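Local structure of acyl-coa oxidase (Arabidopsis thaliana, 1W07) at residues B[163-168]-B[244-249]. The protein catalyses the FAD-dependent desaturation of long- and medium-chain acyl-CoAs to 2-trans-enoyl-CoAs in peroxisomal beta-oxidation, passing electrons to oxygen to give hydrogen peroxide. The protein carries 1 engineered substitution. Residues are numbered along the deposited sequence; the frame is centred on the assembly and turned at random.
Sequences VIHTPT and FDHVRI
The carbonyl oxygen of V247 receives the backbone N-H of I164 at 2.6 Å (N to O) and, from the same strand, the CA-H of V163, whose CA lies 3.3 Å from that oxygen. Here two antiparallel strands, 161-165 and 247-250, of the beta-rich middle domain of the acyl-CoA dehydrogenase and oxidase fold pair at one end, and side chains take over where the ladder stops. The return bond, V247 N to I164 O, is weak. Beyond it a kink at H246, whose phi is positive, interrupts the regular register, and H165 bridges the gap: its ring ND1 accepts the backbone N-H of H246 at 2.8 Å, the donor tilted 17° out of the ring plane. The same two residues also stack face to face, their ring centroids 3.5 Å apart and their planes only 7° from parallel. Past the stack, F244 is gripped at both backbone polar atoms by T166, which gives its N-H to F244 O and accepts F244 N at OG1, 2.7 Å away and nearly straight at 173°; OG1, turned anti to the carbonyl carbon, lies beside the T166 nitrogen, placing acceptor and donor of one residue next to each other. On the opposite sheet face from V163 and R248, I164 CD1 meets I249 CD1 at 4.1 Å, and the I164 side chain also touches A153 of strand 152-156. V163 CG2 lies against one face of the R248 guanidinium, toward its rim, while NH1 makes a salt bridge with D156. In a CH-pi contact I164 CG2, the branch anti to N, reaches over the centre of the F244 ring, 3.8 Å from the centroid.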
ATOM      1  N   VAL B 163     -22.234 -33.723 -16.977  1.00 28.09           N
ATOM      2  CA  VAL B 163     -22.743 -33.440 -15.642  1.00 25.68           C
ATOM      3  C   VAL B 163     -21.714 -32.610 -14.876  1.00 25.29           C
ATOM      4  O   VAL B 163     -20.687 -33.134 -14.445  1.00 22.89           O
ATOM      5  CB  VAL B 163     -23.014 -34.737 -14.859  1.00 27.79           C
ATOM      6  CG1 VAL B 163     -23.497 -34.407 -13.456  1.00 24.82           C
ATOM      7  CG2 VAL B 163     -24.040 -35.599 -15.604  1.00 26.93           C
ATOM      8  N   ILE B 164     -21.986 -31.313 -14.721  1.00 25.62           N
ATOM      9  CA  ILE B 164     -21.087 -30.407 -13.993  1.00 23.06           C
ATOM     10  C   ILE B 164     -21.474 -30.463 -12.522  1.00 25.23           C
ATOM     11  O   ILE B 164     -22.650 -30.294 -12.188  1.00 25.36           O
ATOM     12  CB  ILE B 164     -21.246 -28.956 -14.481  1.00 24.65           C
ATOM     13  CG1 ILE B 164     -21.235 -28.914 -16.016  1.00 23.94           C
ATOM     14  CG2 ILE B 164     -20.139 -28.074 -13.893  1.00 24.46           C
ATOM     15  CD1 ILE B 164     -19.937 -29.430 -16.662  1.00 27.77           C
ATOM     16  N   HIS B 165     -20.498 -30.691 -11.640  1.00 24.14           N
ATOM     17  CA  HIS B 165     -20.802 -30.777 -10.218  1.00 24.90           C
ATOM     18  C   HIS B 165     -19.741 -30.160  -9.308  1.00 23.22           C
ATOM     19  O   HIS B 165     -18.549 -30.152  -9.628  1.00 23.58           O
ATOM     20  CB  HIS B 165     -21.014 -32.241  -9.811  1.00 24.95           C
ATOM     21  CG  HIS B 165     -21.579 -32.419  -8.436  1.00 24.07           C
ATOM     22  ND1 HIS B 165     -22.806 -31.915  -8.064  1.00 23.19           N
ATOM     23  CD2 HIS B 165     -21.086 -33.052  -7.343  1.00 23.49           C
ATOM     24  CE1 HIS B 165     -23.049 -32.234  -6.804  1.00 21.09           C
ATOM     25  NE2 HIS B 165     -22.020 -32.921  -6.341  1.00 24.38           N
ATOM     26  N   THR B 166     -20.194 -29.642  -8.171  1.00 22.82           N
ATOM     27  CA  THR B 166     -19.309 -29.034  -7.175  1.00 24.53           C
ATOM     28  C   THR B 166     -19.175 -30.034  -6.027  1.00 25.62           C
ATOM     29  O   THR B 166     -20.011 -30.069  -5.117  1.00 22.59           O
ATOM     30  CB  THR B 166     -19.901 -27.706  -6.649  1.00 22.81           C
ATOM     31  OG1 THR B 166     -20.149 -26.822  -7.756  1.00 19.09           O
ATOM     32  CG2 THR B 166     -18.924 -27.036  -5.685  1.00 24.49           C
ATOM     33  N   PRO B 167     -18.117 -30.862  -6.062  1.00 24.83           N
ATOM     34  CA  PRO B 167     -17.836 -31.886  -5.049  1.00 27.00           C
ATOM     35  C   PRO B 167     -17.962 -31.413  -3.601  1.00 27.55           C
ATOM     36  O   PRO B 167     -18.703 -32.009  -2.817  1.00 27.18           O
ATOM     37  CB  PRO B 167     -16.413 -32.320  -5.388  1.00 28.85           C
ATOM     38  CG  PRO B 167     -16.372 -32.172  -6.861  1.00 29.28           C
ATOM     39  CD  PRO B 167     -17.058 -30.841  -7.084  1.00 26.60           C
ATOM     40  N   THR B 168     -17.228 -30.355  -3.261  1.00 24.04           N
ATOM     41  CA  THR B 168     -17.233 -29.802  -1.916  1.00 24.21           C
ATOM     42  C   THR B 168     -17.387 -28.290  -1.921  1.00 23.78           C
ATOM     43  O   THR B 168     -17.369 -27.658  -2.977  1.00 20.28           O
ATOM     44  CB  THR B 168     -15.925 -30.131  -1.188  1.00 26.34           C
ATOM     45  OG1 THR B 168     -14.807 -29.669  -1.970  1.00 32.48           O
ATOM     46  CG2 THR B 168     -15.811 -31.630  -0.970  1.00 24.80           C
ATOM     47  N   PHE B 244     -22.584 -26.007  -8.566  1.00 25.26           N
ATOM     48  CA  PHE B 244     -23.452 -26.792  -9.428  1.00 23.97           C
ATOM     49  C   PHE B 244     -23.867 -28.068  -8.704  1.00 24.27           C
ATOM     50  O   PHE B 244     -23.018 -28.774  -8.160  1.00 24.29           O
ATOM     51  CB  PHE B 244     -22.743 -27.178 -10.725  1.00 19.46           C
ATOM     52  CG  PHE B 244     -22.015 -26.048 -11.385  1.00 20.35           C
ATOM     53  CD1 PHE B 244     -20.726 -25.707 -10.984  1.00 20.65           C
ATOM     54  CD2 PHE B 244     -22.604 -25.339 -12.421  1.00 20.82           C
ATOM     55  CE1 PHE B 244     -20.033 -24.680 -11.605  1.00 22.15           C
ATOM     56  CE2 PHE B 244     -21.918 -24.308 -13.053  1.00 22.15           C
ATOM     57  CZ  PHE B 244     -20.632 -23.979 -12.646  1.00 21.02           C
ATOM     58  N   ASP B 245     -25.166 -28.357  -8.676  1.00 26.84           N
ATOM     59  CA  ASP B 245     -25.648 -29.585  -8.044  1.00 27.10           C
ATOM     60  C   ASP B 245     -25.998 -30.523  -9.197  1.00 26.71           C
ATOM     61  O   ASP B 245     -27.152 -30.626  -9.599  1.00 28.32           O
ATOM     62  CB  ASP B 245     -26.894 -29.327  -7.187  1.00 26.02           C
ATOM     63  CG  ASP B 245     -27.309 -30.554  -6.380  1.00 29.95           C
ATOM     64  OD1 ASP B 245     -26.783 -31.646  -6.669  1.00 25.12           O
ATOM     65  OD2 ASP B 245     -28.149 -30.435  -5.460  1.00 28.93           O
ATOM     66  N   HIS B 246     -24.983 -31.187  -9.740  1.00 28.45           N
ATOM     67  CA  HIS B 246     -25.166 -32.105 -10.857  1.00 29.09           C
ATOM     68  C   HIS B 246     -25.898 -31.446 -12.027  1.00 30.67           C
ATOM     69  O   HIS B 246     -26.877 -31.985 -12.549  1.00 32.97           O
ATOM     70  CB  HIS B 246     -25.927 -33.349 -10.386  1.00 27.75           C
ATOM     71  CG  HIS B 246     -25.221 -34.106  -9.303  1.00 26.98           C
ATOM     72  ND1 HIS B 246     -24.042 -34.787  -9.521  1.00 26.54           N
ATOM     73  CD2 HIS B 246     -25.510 -34.262  -7.991  1.00 26.00           C
ATOM     74  CE1 HIS B 246     -23.634 -35.326  -8.386  1.00 25.96           C
ATOM     75  NE2 HIS B 246     -24.508 -35.023  -7.443  1.00 25.74           N
ATOM     76  N   VAL B 247     -25.416 -30.276 -12.435  1.00 28.69           N
ATOM     77  CA  VAL B 247     -26.005 -29.554 -13.554  1.00 27.83           C
ATOM     78  C   VAL B 247     -25.668 -30.290 -14.846  1.00 28.30           C
ATOM     79  O   VAL B 247     -24.567 -30.822 -14.995  1.00 29.77           O
ATOM     80  CB  VAL B 247     -25.461 -28.100 -13.633  1.00 27.75           C
ATOM     81  CG1 VAL B 247     -25.893 -27.444 -14.937  1.00 27.65           C
ATOM     82  CG2 VAL B 247     -25.975 -27.296 -12.454  1.00 24.09           C
ATOM     83  N   ARG B 248     -26.616 -30.314 -15.776  1.00 27.97           N
ATOM     84  CA  ARG B 248     -26.427 -31.001 -17.043  1.00 28.61           C
ATOM     85  C   ARG B 248     -26.398 -30.066 -18.248  1.00 27.73           C
ATOM     86  O   ARG B 248     -27.219 -29.157 -18.376  1.00 26.25           O
ATOM     87  CB  ARG B 248     -27.527 -32.060 -17.226  1.00 32.00           C
ATOM     88  CG  ARG B 248     -27.400 -33.281 -16.312  1.00 31.23           C
ATOM     89  CD  ARG B 248     -28.605 -34.218 -16.440  1.00 30.51           C
ATOM     90  NE  ARG B 248     -28.408 -35.461 -15.693  1.00 32.26           N
ATOM     91  CZ  ARG B 248     -27.763 -36.527 -16.159  1.00 32.41           C
ATOM     92  NH1 ARG B 248     -27.257 -36.519 -17.384  1.00 27.09           N
ATOM     93  NH2 ARG B 248     -27.600 -37.594 -15.390  1.00 34.84           N
ATOM     94  N   ILE B 249     -25.442 -30.299 -19.139  1.00 29.39           N
ATOM     95  CA  ILE B 249     -25.321 -29.478 -20.334  1.00 31.31           C
ATOM     96  C   ILE B 249     -25.031 -30.376 -21.529  1.00 30.77           C
ATOM     97  O   ILE B 249     -24.458 -31.454 -21.378  1.00 31.06           O
ATOM     98  CB  ILE B 249     -24.164 -28.463 -20.223  1.00 30.21           C
ATOM     99  CG1 ILE B 249     -22.844 -29.225 -20.049  1.00 30.49           C
ATOM    100  CG2 ILE B 249     -24.414 -27.501 -19.067  1.00 29.10           C
ATOM    101  CD1 ILE B 249     -21.610 -28.370 -20.251  1.00 31.72           C
TER